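Local coordinates for uncharacterized protein (Bacteroides ovatus, PDB 4DQA) that is of unknown function but probably binds carbohydrate, pairing an N-terminal BT_3987-like domain with a concanavalin A-like lectin/glucanase domain, at residues 64-76 against 105-117. Sequence-based numbering, arbitrary orientation. Where two conformers were deposited one is given.
Sequences TNYEMLDVSQVKL and AGNSYVLPMRVHS
A short strand around Glu67 and Met68 is laid parallel against Tyr109 and Val110 of the long strand 107-117. Three backbone bonds join them: Glu67 N donates almost straight (171°) to Ser108 O at 2.9 Å, Glu67 O accepts from Val110 N, and Leu69 N reaches Val110 O at 3.1 Å. Just ahead of this pairing, one water bridges Asn65 O and Ser108 N. Beyond it, residues 70-73 turn the chain away from strand 107-117 into strand 74-76 of a second sheet, Gln73 OE1 accepting from Asp70 N.

On one face, Tyr66 CB rests on Val110 CG1 (3.7 Å), while the chain of Met68, a selenomethionine, bends at chi2 (98°) and brings SE to 3.7 Å from Pro112 CD, the two side chains crossing at about a right angle. The other face carries Glu67 CB beside Tyr109 CD1. There Leu69 splits its methyls, CD2 going to Tyr109 CB and CD1 to Leu111 CB (3.9 Å). Val74 CG2 meets Leu111 CD1 tip to tip at 3.8 Å; strand 74-76 meets strand 107-117 through side chains alone, Val74 on Leu111 and Leu76 on Met113.

Val55 of helix 52-62 touches Met68, Val110 and Pro112. Strand 128-135 flanks strand 107-117, and Leu97 of strand 93-97 touches Leu69 and Val74, closing a two-sheet packing consistent with the sandwich of an E-set-like domain.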
# COMPACT_ATOMS: atom_id res chain seq x y z
N THR A 64 -7.10 -15.06 4.14
CA THR A 64 -7.00 -14.21 2.96
C THR A 64 -7.71 -12.91 3.25
O THR A 64 -8.26 -12.69 4.34
CB THR A 64 -7.57 -14.88 1.72
OG1 THR A 64 -8.85 -15.44 2.02
CG2 THR A 64 -6.68 -15.98 1.28
N ASN A 65 -7.69 -12.04 2.25
CA ASN A 65 -8.17 -10.68 2.46
C ASN A 65 -9.06 -10.21 1.32
O ASN A 65 -9.10 -9.04 0.98
CB ASN A 65 -6.98 -9.73 2.63
CG ASN A 65 -7.14 -8.83 3.84
OD1 ASN A 65 -6.28 -8.81 4.72
ND2 ASN A 65 -8.25 -8.10 3.90
N TYR A 66 -9.81 -11.15 0.75
CA TYR A 66 -10.69 -10.78 -0.35
C TYR A 66 -11.83 -9.85 0.06
O TYR A 66 -12.46 -10.01 1.11
CB TYR A 66 -11.26 -12.02 -1.05
CG TYR A 66 -10.19 -12.86 -1.70
CD1 TYR A 66 -9.57 -12.45 -2.89
CD2 TYR A 66 -9.78 -14.05 -1.13
CE1 TYR A 66 -8.59 -13.21 -3.47
CE2 TYR A 66 -8.80 -14.81 -1.71
CZ TYR A 66 -8.21 -14.40 -2.88
OH TYR A 66 -7.23 -15.17 -3.46
N GLU A 67 -12.07 -8.86 -0.80
CA GLU A 67 -13.18 -7.92 -0.66
C GLU A 67 -14.32 -8.33 -1.59
O GLU A 67 -14.10 -8.62 -2.74
CB GLU A 67 -12.70 -6.52 -1.05
CG GLU A 67 -11.96 -5.78 0.04
CD GLU A 67 -12.84 -4.73 0.69
OE1 GLU A 67 -13.79 -5.13 1.40
OE2 GLU A 67 -12.61 -3.53 0.46
N MSE A 68 -15.54 -8.31 -1.08
CA MSE A 68 -16.70 -8.61 -1.86
C MSE A 68 -17.00 -7.50 -2.86
O MSE A 68 -16.93 -6.32 -2.54
CB MSE A 68 -17.85 -8.76 -0.87
CG MSE A 68 -19.15 -8.97 -1.48
SE MSE A 68 -19.59 -10.84 -1.50
CE MSE A 68 -21.22 -10.54 -2.26
N LEU A 69 -17.30 -7.87 -4.10
CA LEU A 69 -17.75 -6.90 -5.08
C LEU A 69 -19.18 -6.50 -4.73
O LEU A 69 -19.89 -7.26 -4.09
CB LEU A 69 -17.75 -7.52 -6.47
CG LEU A 69 -16.40 -7.74 -7.14
CD1 LEU A 69 -16.57 -8.49 -8.44
CD2 LEU A 69 -15.74 -6.42 -7.38
N ASP A 70 -19.58 -5.30 -5.15
CA ASP A 70 -20.97 -4.85 -4.99
C ASP A 70 -21.90 -5.50 -6.00
O ASP A 70 -21.62 -5.53 -7.18
CB ASP A 70 -21.05 -3.32 -5.13
CG ASP A 70 -20.48 -2.60 -3.93
OD1 ASP A 70 -20.43 -3.20 -2.83
OD2 ASP A 70 -20.09 -1.42 -4.09
N VAL A 71 -23.03 -5.99 -5.52
CA VAL A 71 -24.02 -6.66 -6.34
C VAL A 71 -24.54 -5.74 -7.43
O VAL A 71 -24.99 -6.21 -8.47
CB VAL A 71 -25.21 -7.12 -5.48
CG1 VAL A 71 -26.29 -7.77 -6.33
CG2 VAL A 71 -24.72 -8.07 -4.40
N SER A 72 -24.47 -4.44 -7.19
CA SER A 72 -24.98 -3.48 -8.16
C SER A 72 -24.15 -3.50 -9.43
O SER A 72 -24.60 -3.04 -10.47
CB SER A 72 -25.02 -2.06 -7.58
OG SER A 72 -23.71 -1.54 -7.36
N GLN A 73 -22.94 -4.03 -9.36
CA GLN A 73 -22.09 -4.06 -10.54
C GLN A 73 -22.13 -5.43 -11.24
O GLN A 73 -21.35 -5.69 -12.16
CB GLN A 73 -20.65 -3.62 -10.20
CG GLN A 73 -19.87 -4.57 -9.32
CD GLN A 73 -18.67 -3.91 -8.62
OE1 GLN A 73 -18.55 -3.96 -7.39
NE2 GLN A 73 -17.77 -3.32 -9.40
N VAL A 74 -23.06 -6.28 -10.83
CA VAL A 74 -23.21 -7.61 -11.41
C VAL A 74 -24.54 -7.74 -12.17
O VAL A 74 -25.60 -7.43 -11.63
CB VAL A 74 -23.21 -8.68 -10.31
CG1 VAL A 74 -23.43 -10.04 -10.89
CG2 VAL A 74 -21.90 -8.64 -9.54
N LYS A 75 -24.45 -8.16 -13.42
CA LYS A 75 -25.65 -8.46 -14.22
C LYS A 75 -25.54 -9.85 -14.82
O LYS A 75 -24.51 -10.24 -15.34
CB LYS A 75 -25.84 -7.40 -15.31
CG LYS A 75 -26.25 -6.04 -14.77
N LEU A 76 -26.62 -10.61 -14.73
CA LEU A 76 -26.65 -11.95 -15.29
C LEU A 76 -27.49 -11.88 -16.56
O LEU A 76 -28.51 -11.17 -16.60
CB LEU A 76 -27.31 -12.95 -14.34
CG LEU A 76 -26.80 -13.03 -12.91
CD1 LEU A 76 -27.44 -14.18 -12.18
CD2 LEU A 76 -25.33 -13.19 -12.89
N ALA A 105 -7.19 -0.08 -6.46
CA ALA A 105 -6.07 -0.96 -6.75
C ALA A 105 -5.41 -1.37 -5.44
O ALA A 105 -5.51 -0.67 -4.43
CB ALA A 105 -5.08 -0.27 -7.66
N GLY A 106 -4.76 -2.53 -5.44
CA GLY A 106 -4.04 -3.00 -4.27
C GLY A 106 -4.96 -3.81 -3.38
O GLY A 106 -4.68 -4.02 -2.21
N ASN A 107 -6.06 -4.25 -3.94
CA ASN A 107 -6.97 -5.13 -3.24
C ASN A 107 -7.30 -6.28 -4.13
O ASN A 107 -7.19 -6.20 -5.35
CB ASN A 107 -8.27 -4.40 -2.89
CG ASN A 107 -8.07 -3.36 -1.85
OD1 ASN A 107 -7.96 -3.68 -0.67
ND2 ASN A 107 -8.00 -2.11 -2.27
N SER A 108 -7.70 -7.38 -3.52
CA SER A 108 -8.18 -8.50 -4.29
C SER A 108 -9.66 -8.66 -3.97
O SER A 108 -10.08 -8.48 -2.85
CB SER A 108 -7.34 -9.75 -4.02
OG SER A 108 -6.01 -9.57 -4.51
N TYR A 109 -10.43 -8.93 -5.01
CA TYR A 109 -11.89 -8.94 -4.90
C TYR A 109 -12.44 -10.30 -5.24
O TYR A 109 -11.79 -11.10 -5.92
CB TYR A 109 -12.49 -7.90 -5.86
CG TYR A 109 -12.07 -6.49 -5.53
CD1 TYR A 109 -12.79 -5.73 -4.63
CD2 TYR A 109 -10.92 -5.95 -6.08
CE1 TYR A 109 -12.40 -4.44 -4.32
CE2 TYR A 109 -10.52 -4.67 -5.78
CZ TYR A 109 -11.25 -3.93 -4.88
OH TYR A 109 -10.85 -2.67 -4.57
N VAL A 110 -13.65 -10.57 -4.77
CA VAL A 110 -14.29 -11.84 -5.07
C VAL A 110 -15.77 -11.63 -5.32
O VAL A 110 -16.42 -10.77 -4.72
CB VAL A 110 -14.06 -12.85 -3.92
CG1 VAL A 110 -14.60 -12.29 -2.60
CG2 VAL A 110 -14.68 -14.22 -4.23
N LEU A 111 -16.28 -12.43 -6.23
CA LEU A 111 -17.71 -12.53 -6.47
C LEU A 111 -18.08 -14.00 -6.26
O LEU A 111 -17.70 -14.86 -7.06
CB LEU A 111 -18.05 -12.10 -7.90
CG LEU A 111 -19.53 -12.26 -8.27
CD1 LEU A 111 -20.38 -11.35 -7.44
CD2 LEU A 111 -19.74 -11.98 -9.76
N PRO A 112 -18.81 -14.30 -5.18
CA PRO A 112 -19.24 -15.67 -4.93
C PRO A 112 -20.63 -15.88 -5.48
O PRO A 112 -21.51 -15.10 -5.13
CB PRO A 112 -19.23 -15.77 -3.40
CG PRO A 112 -19.57 -14.37 -2.94
CD PRO A 112 -19.05 -13.43 -4.02
N MSE A 113 -20.79 -16.85 -6.37
CA MSE A 113 -22.10 -17.13 -6.95
C MSE A 113 -22.66 -18.44 -6.40
O MSE A 113 -21.99 -19.46 -6.39
CB MSE A 113 -21.98 -17.27 -8.46
CG MSE A 113 -21.41 -16.05 -9.18
SE MSE A 113 -22.61 -14.52 -9.03
CE MSE A 113 -24.27 -15.33 -9.39
N ARG A 114 -23.91 -18.40 -5.97
CA ARG A 114 -24.61 -19.57 -5.48
C ARG A 114 -25.48 -20.14 -6.55
O ARG A 114 -26.09 -19.40 -7.31
CB ARG A 114 -25.48 -19.18 -4.29
CG ARG A 114 -26.18 -20.35 -3.65
CD ARG A 114 -26.81 -19.94 -2.34
NE ARG A 114 -25.84 -19.72 -1.27
CZ ARG A 114 -25.44 -20.65 -0.40
NH1 ARG A 114 -25.89 -21.90 -0.52
NH2 ARG A 114 -24.60 -20.34 0.58
N VAL A 115 -25.55 -21.47 -6.61
CA VAL A 115 -26.52 -22.14 -7.47
C VAL A 115 -27.65 -22.71 -6.61
O VAL A 115 -27.44 -23.17 -5.48
CB VAL A 115 -25.86 -23.23 -8.38
CG1 VAL A 115 -25.25 -24.35 -7.54
CG2 VAL A 115 -26.87 -23.80 -9.37
N HIS A 116 -28.85 -22.69 -7.18
CA HIS A 116 -30.08 -23.18 -6.58
C HIS A 116 -30.75 -24.09 -7.61
O HIS A 116 -30.47 -24.00 -8.82
CB HIS A 116 -31.05 -22.02 -6.31
CG HIS A 116 -30.47 -20.86 -5.57
ND1 HIS A 116 -30.34 -20.83 -4.20
CD2 HIS A 116 -29.98 -19.69 -6.03
CE1 HIS A 116 -29.78 -19.69 -3.85
NE2 HIS A 116 -29.58 -18.96 -4.93
N SER A 117 -31.68 -24.94 -7.17
CA SER A 117 -32.46 -25.70 -8.11
C SER A 117 -33.87 -25.90 -7.59
O SER A 117 -34.07 -26.19 -6.41
CB SER A 117 -31.84 -27.08 -8.37
OG SER A 117 -32.62 -27.86 -9.28
O HOH W 1 -7.58 -7.37 -0.73
O HOH W 2 -12.09 -1.36 -1.84